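Local coordinates for conjugal transfer protein TRWB (Escherichia coli, PDB 1E9R) that probably couples the DNA-processing and transport steps of bacterial conjugation, as a hexameric P-loop NTPase resembling ring helicases and F1-ATPase, at residues V87-R99 against I422-E434. Numbering follows the deposited sequence.
Sequences VDPNGDMLSKFGR and IKQFANRQPAFVE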
loop_
_atom_site.group_PDB
_atom_site.type_symbol
_atom_site.label_atom_id
_atom_site.label_comp_id
_atom_site.label_asym_id
_atom_site.label_seq_id
_atom_site.Cartn_x
_atom_site.Cartn_y
_atom_site.Cartn_z
ATOM N N VAL B 87 25.343 -26.190 -1.341
ATOM C CA VAL B 87 24.376 -26.032 -2.421
ATOM C C VAL B 87 25.342 -25.640 -3.530
ATOM O O VAL B 87 25.795 -24.491 -3.629
ATOM C CB VAL B 87 23.364 -24.917 -2.095
ATOM C CG1 VAL B 87 22.432 -24.691 -3.267
ATOM C CG2 VAL B 87 22.560 -25.315 -0.867
ATOM N N ASP B 88 25.668 -26.634 -4.345
ATOM C CA ASP B 88 26.671 -26.492 -5.381
ATOM C C ASP B 88 26.209 -26.485 -6.833
ATOM O O ASP B 88 26.052 -27.531 -7.458
ATOM C CB ASP B 88 27.712 -27.593 -5.137
ATOM C CG ASP B 88 28.918 -27.479 -6.026
ATOM O OD1 ASP B 88 29.331 -26.349 -6.379
ATOM O OD2 ASP B 88 29.466 -28.551 -6.343
ATOM N N PRO B 89 26.001 -25.292 -7.392
ATOM C CA PRO B 89 25.562 -25.134 -8.780
ATOM C C PRO B 89 26.605 -25.676 -9.750
ATOM O O PRO B 89 27.774 -25.321 -9.665
ATOM C CB PRO B 89 25.414 -23.629 -8.917
ATOM C CG PRO B 89 25.124 -23.189 -7.513
ATOM C CD PRO B 89 26.063 -23.994 -6.706
ATOM N N ASN B 90 26.177 -26.528 -10.671
ATOM C CA ASN B 90 27.077 -27.103 -11.662
ATOM C C ASN B 90 28.187 -27.960 -11.076
ATOM O O ASN B 90 29.197 -28.203 -11.741
ATOM C CB ASN B 90 27.703 -25.996 -12.503
ATOM C CG ASN B 90 26.680 -25.194 -13.243
ATOM O OD1 ASN B 90 25.856 -25.746 -13.969
ATOM N ND2 ASN B 90 26.716 -23.879 -13.070
ATOM N N GLY B 91 28.012 -28.408 -9.838
ATOM C CA GLY B 91 29.021 -29.241 -9.202
ATOM C C GLY B 91 30.439 -28.684 -9.180
ATOM O O GLY B 91 31.409 -29.454 -9.130
ATOM N N ASP B 92 30.572 -27.358 -9.207
ATOM C CA ASP B 92 31.885 -26.715 -9.182
ATOM C C ASP B 92 32.721 -27.095 -7.954
ATOM O O ASP B 92 33.876 -27.489 -8.074
ATOM C CB ASP B 92 31.740 -25.197 -9.236
ATOM C CG ASP B 92 33.036 -24.478 -8.887
ATOM O OD1 ASP B 92 34.050 -24.689 -9.597
ATOM O OD2 ASP B 92 33.048 -23.706 -7.900
ATOM N N MET B 93 32.142 -26.969 -6.769
ATOM C CA MET B 93 32.862 -27.308 -5.550
ATOM C C MET B 93 33.082 -28.803 -5.425
ATOM O O MET B 93 34.076 -29.245 -4.859
ATOM C CB MET B 93 32.103 -26.790 -4.328
ATOM C CG MET B 93 32.153 -25.283 -4.194
ATOM S SD MET B 93 32.586 -24.835 -2.510
ATOM C CE MET B 93 31.212 -23.656 -2.103
ATOM N N LEU B 94 32.137 -29.575 -5.949
ATOM C CA LEU B 94 32.223 -31.030 -5.917
ATOM C C LEU B 94 33.439 -31.459 -6.729
ATOM O O LEU B 94 34.195 -32.352 -6.327
ATOM C CB LEU B 94 30.959 -31.650 -6.531
ATOM C CG LEU B 94 31.030 -33.132 -6.929
ATOM C CD1 LEU B 94 31.192 -34.002 -5.687
ATOM C CD2 LEU B 94 29.782 -33.521 -7.692
ATOM N N SER B 95 33.619 -30.804 -7.874
ATOM C CA SER B 95 34.719 -31.114 -8.760
ATOM C C SER B 95 36.077 -30.752 -8.173
ATOM O O SER B 95 37.088 -31.339 -8.544
ATOM C CB SER B 95 34.521 -30.402 -10.096
ATOM O OG SER B 95 34.728 -29.012 -9.963
ATOM N N LYS B 96 36.114 -29.800 -7.249
ATOM C CA LYS B 96 37.384 -29.404 -6.667
ATOM C C LYS B 96 37.619 -29.915 -5.265
ATOM O O LYS B 96 38.763 -30.134 -4.878
ATOM C CB LYS B 96 37.524 -27.882 -6.682
ATOM C CG LYS B 96 37.692 -27.307 -8.069
ATOM C CD LYS B 96 37.532 -25.802 -8.048
ATOM C CE LYS B 96 37.544 -25.216 -9.460
ATOM N NZ LYS B 96 37.240 -23.750 -9.438
ATOM N N PHE B 97 36.554 -30.118 -4.501
ATOM C CA PHE B 97 36.721 -30.579 -3.125
ATOM C C PHE B 97 36.095 -31.928 -2.805
ATOM O O PHE B 97 36.212 -32.419 -1.677
ATOM C CB PHE B 97 36.167 -29.532 -2.160
ATOM C CG PHE B 97 36.707 -28.151 -2.391
ATOM C CD1 PHE B 97 38.075 -27.908 -2.362
ATOM C CD2 PHE B 97 35.845 -27.091 -2.635
ATOM C CE1 PHE B 97 38.574 -26.632 -2.572
ATOM C CE2 PHE B 97 36.333 -25.810 -2.848
ATOM C CZ PHE B 97 37.703 -25.580 -2.815
ATOM N N GLY B 98 35.438 -32.524 -3.797
ATOM C CA GLY B 98 34.789 -33.809 -3.599
ATOM C C GLY B 98 35.721 -34.993 -3.395
ATOM O O GLY B 98 36.525 -35.324 -4.268
ATOM N N ARG B 99 35.608 -35.630 -2.232
ATOM C CA ARG B 99 36.421 -36.796 -1.908
ATOM C C ARG B 99 35.579 -38.046 -2.110
ATOM O O ARG B 99 34.386 -37.965 -2.393
ATOM C CB ARG B 99 36.923 -36.730 -0.467
ATOM C CG ARG B 99 37.808 -35.527 -0.182
ATOM C CD ARG B 99 37.821 -35.233 1.313
ATOM N NE ARG B 99 36.505 -35.474 1.913
ATOM C CZ ARG B 99 36.147 -35.111 3.144
ATOM N NH1 ARG B 99 37.002 -34.473 3.934
ATOM N NH2 ARG B 99 34.928 -35.394 3.590
ATOM N N ILE B 422 41.689 -14.958 -6.368
ATOM C CA ILE B 422 41.134 -16.078 -7.120
ATOM C C ILE B 422 42.086 -17.270 -7.040
ATOM O O ILE B 422 42.839 -17.535 -7.979
ATOM C CB ILE B 422 40.907 -15.730 -8.613
ATOM C CG1 ILE B 422 40.029 -14.487 -8.737
ATOM C CG2 ILE B 422 40.233 -16.905 -9.321
ATOM C CD1 ILE B 422 39.629 -14.164 -10.160
ATOM N N LYS B 423 42.064 -17.982 -5.916
ATOM C CA LYS B 423 42.930 -19.139 -5.764
ATOM C C LYS B 423 42.515 -20.192 -6.786
ATOM O O LYS B 423 41.341 -20.301 -7.147
ATOM C CB LYS B 423 42.834 -19.716 -4.350
ATOM C CG LYS B 423 43.869 -20.803 -4.084
ATOM C CD LYS B 423 43.802 -21.341 -2.665
ATOM C CE LYS B 423 44.987 -22.260 -2.355
ATOM N NZ LYS B 423 45.081 -23.442 -3.259
ATOM N N GLN B 424 43.486 -20.959 -7.261
ATOM C CA GLN B 424 43.212 -21.990 -8.244
ATOM C C GLN B 424 43.141 -23.369 -7.614
ATOM O O GLN B 424 43.979 -23.732 -6.788
ATOM C CB GLN B 424 44.288 -21.970 -9.335
ATOM C CG GLN B 424 44.273 -20.703 -10.174
ATOM C CD GLN B 424 42.947 -20.496 -10.899
ATOM O OE1 GLN B 424 42.674 -19.409 -11.415
ATOM N NE2 GLN B 424 42.120 -21.543 -10.945
ATOM N N PHE B 425 42.124 -24.130 -7.999
ATOM C CA PHE B 425 41.952 -25.478 -7.489
ATOM C C PHE B 425 41.854 -26.428 -8.674
ATOM O O PHE B 425 41.151 -26.151 -9.653
ATOM C CB PHE B 425 40.684 -25.587 -6.634
ATOM C CG PHE B 425 40.664 -24.657 -5.451
ATOM C CD1 PHE B 425 40.222 -23.345 -5.588
ATOM C CD2 PHE B 425 41.099 -25.091 -4.199
ATOM C CE1 PHE B 425 40.214 -22.481 -4.494
ATOM C CE2 PHE B 425 41.094 -24.234 -3.105
ATOM C CZ PHE B 425 40.649 -22.927 -3.251
ATOM N N ALA B 426 42.570 -27.544 -8.582
ATOM C CA ALA B 426 42.572 -28.544 -9.640
ATOM C C ALA B 426 41.388 -29.485 -9.470
ATOM O O ALA B 426 40.995 -29.813 -8.348
ATOM C CB ALA B 426 43.873 -29.329 -9.613
ATOM N N ASN B 427 40.829 -29.916 -10.594
ATOM C CA ASN B 427 39.683 -30.811 -10.584
ATOM C C ASN B 427 40.046 -32.188 -10.069
ATOM O O ASN B 427 40.733 -32.945 -10.745
ATOM C CB ASN B 427 39.106 -30.932 -11.991
ATOM C CG ASN B 427 38.596 -29.611 -12.517
ATOM O OD1 ASN B 427 38.255 -29.491 -13.692
ATOM N ND2 ASN B 427 38.533 -28.605 -11.640
ATOM N N ARG B 428 39.576 -32.513 -8.871
ATOM C CA ARG B 428 39.861 -33.811 -8.284
ATOM C C ARG B 428 38.683 -34.759 -8.507
ATOM O O ARG B 428 38.551 -35.781 -7.831
ATOM C CB ARG B 428 40.159 -33.653 -6.787
ATOM C CG ARG B 428 38.945 -33.592 -5.883
ATOM C CD ARG B 428 39.278 -32.912 -4.563
ATOM N NE ARG B 428 40.472 -33.436 -3.901
ATOM C CZ ARG B 428 40.563 -34.635 -3.324
ATOM N NH1 ARG B 428 39.528 -35.468 -3.321
ATOM N NH2 ARG B 428 41.696 -34.993 -2.731
ATOM N N GLN B 429 37.837 -34.423 -9.478
ATOM C CA GLN B 429 36.666 -35.236 -9.783
ATOM C C GLN B 429 35.820 -34.512 -10.832
ATOM O O GLN B 429 35.907 -33.292 -10.971
ATOM C CB GLN B 429 35.855 -35.438 -8.502
ATOM C CG GLN B 429 34.999 -36.677 -8.473
ATOM C CD GLN B 429 34.261 -36.834 -7.159
ATOM O OE1 GLN B 429 33.545 -37.818 -6.948
ATOM N NE2 GLN B 429 34.427 -35.861 -6.266
ATOM N N PRO B 430 35.019 -35.253 -11.614
ATOM C CA PRO B 430 34.193 -34.572 -12.618
ATOM C C PRO B 430 32.976 -33.888 -11.963
ATOM O O PRO B 430 32.337 -34.445 -11.065
ATOM C CB PRO B 430 33.802 -35.708 -13.569
ATOM C CG PRO B 430 33.746 -36.888 -12.667
ATOM C CD PRO B 430 34.982 -36.712 -11.810
ATOM N N ALA B 431 32.674 -32.671 -12.402
ATOM C CA ALA B 431 31.553 -31.918 -11.852
ATOM C C ALA B 431 30.214 -32.637 -12.033
ATOM O O ALA B 431 29.383 -32.658 -11.125
ATOM C CB ALA B 431 31.495 -30.547 -12.499
ATOM N N PHE B 432 30.009 -33.223 -13.207
ATOM C CA PHE B 432 28.764 -33.924 -13.500
ATOM C C PHE B 432 29.015 -35.234 -14.248
ATOM O O PHE B 432 29.823 -35.291 -15.171
ATOM C CB PHE B 432 27.858 -33.014 -14.337
ATOM C CG PHE B 432 26.526 -33.633 -14.714
ATOM C CD1 PHE B 432 25.574 -33.937 -13.735
ATOM C CD2 PHE B 432 26.212 -33.886 -16.056
ATOM C CE1 PHE B 432 24.329 -34.484 -14.086
ATOM C CE2 PHE B 432 24.971 -34.431 -16.419
ATOM C CZ PHE B 432 24.028 -34.729 -15.433
ATOM N N VAL B 433 28.308 -36.282 -13.843
ATOM C CA VAL B 433 28.424 -37.592 -14.473
ATOM C C VAL B 433 27.033 -38.082 -14.863
ATOM O O VAL B 433 26.309 -38.629 -14.036
ATOM C CB VAL B 433 29.066 -38.605 -13.513
ATOM C CG1 VAL B 433 28.984 -40.006 -14.084
ATOM C CG2 VAL B 433 30.502 -38.220 -13.264
ATOM N N GLU B 434 26.674 -37.869 -16.126
ATOM C CA GLU B 434 25.376 -38.266 -16.683
ATOM C C GLU B 434 24.876 -39.620 -16.182
ATOM O O GLU B 434 25.610 -40.609 -16.198
ATOM C CB GLU B 434 25.464 -38.301 -18.209
ATOM C CG GLU B 434 24.141 -38.541 -18.911
ATOM C CD GLU B 434 23.159 -37.403 -18.696
ATOM O OE1 GLU B 434 22.642 -37.260 -17.561
ATOM O OE2 GLU B 434 22.913 -36.644 -19.664
HETATM O O HOH W 1 32.135 -37.256 -4.549
#
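The irregular segment 422-434 runs along one side of the short helix 92-97, with the CA atoms of S95 and A431 4.5 Å apart. A backbone hydrogen bond joins the segments, from R428 N to S95 O (2.8 Å, N-H...O angle 131°). The CA of N427 also approaches S95 O as a C-H...O contact.

F425 and F97 form a T-shaped pair. The edge of F97, through CE1 and CZ, meets one face of F425; the ring centres are 4.9 Å apart and the planes stand at 78°. Y75 of helix 66-79 also meets F425 edge-to-face. The extended K96 chain crosses F425 at about a right angle, bringing CD to within 3.5 Å of F425 CB. Its NZ forms a salt bridge with D92 OD1, the hydrogen bond in it being weak; D92 OD2 pairs with R71 of helix 66-79.

R428 bends at chi3 (-50°), and its NH1 donates a hydrogen bond to the O of G98, just past the helix, at 3.2 Å. That oxygen lies in the guanidinium plane, while NH1 stands above the G98 carbonyl plane. The Q429 chain is extended toward G98, and one water links its OE1 to R99 O. At the other end, A431 CB rests 3.4 Å from N90 O. Within 87-99, the D88 carboxylate accepts hydrogen bonds from the amides of M93 and L94.

The contact straps the C-terminal tail across the helix that follows strand 83-89 in the parallel part of the central sheet, an alpha/beta arrangement characteristic of P-loop NTPases.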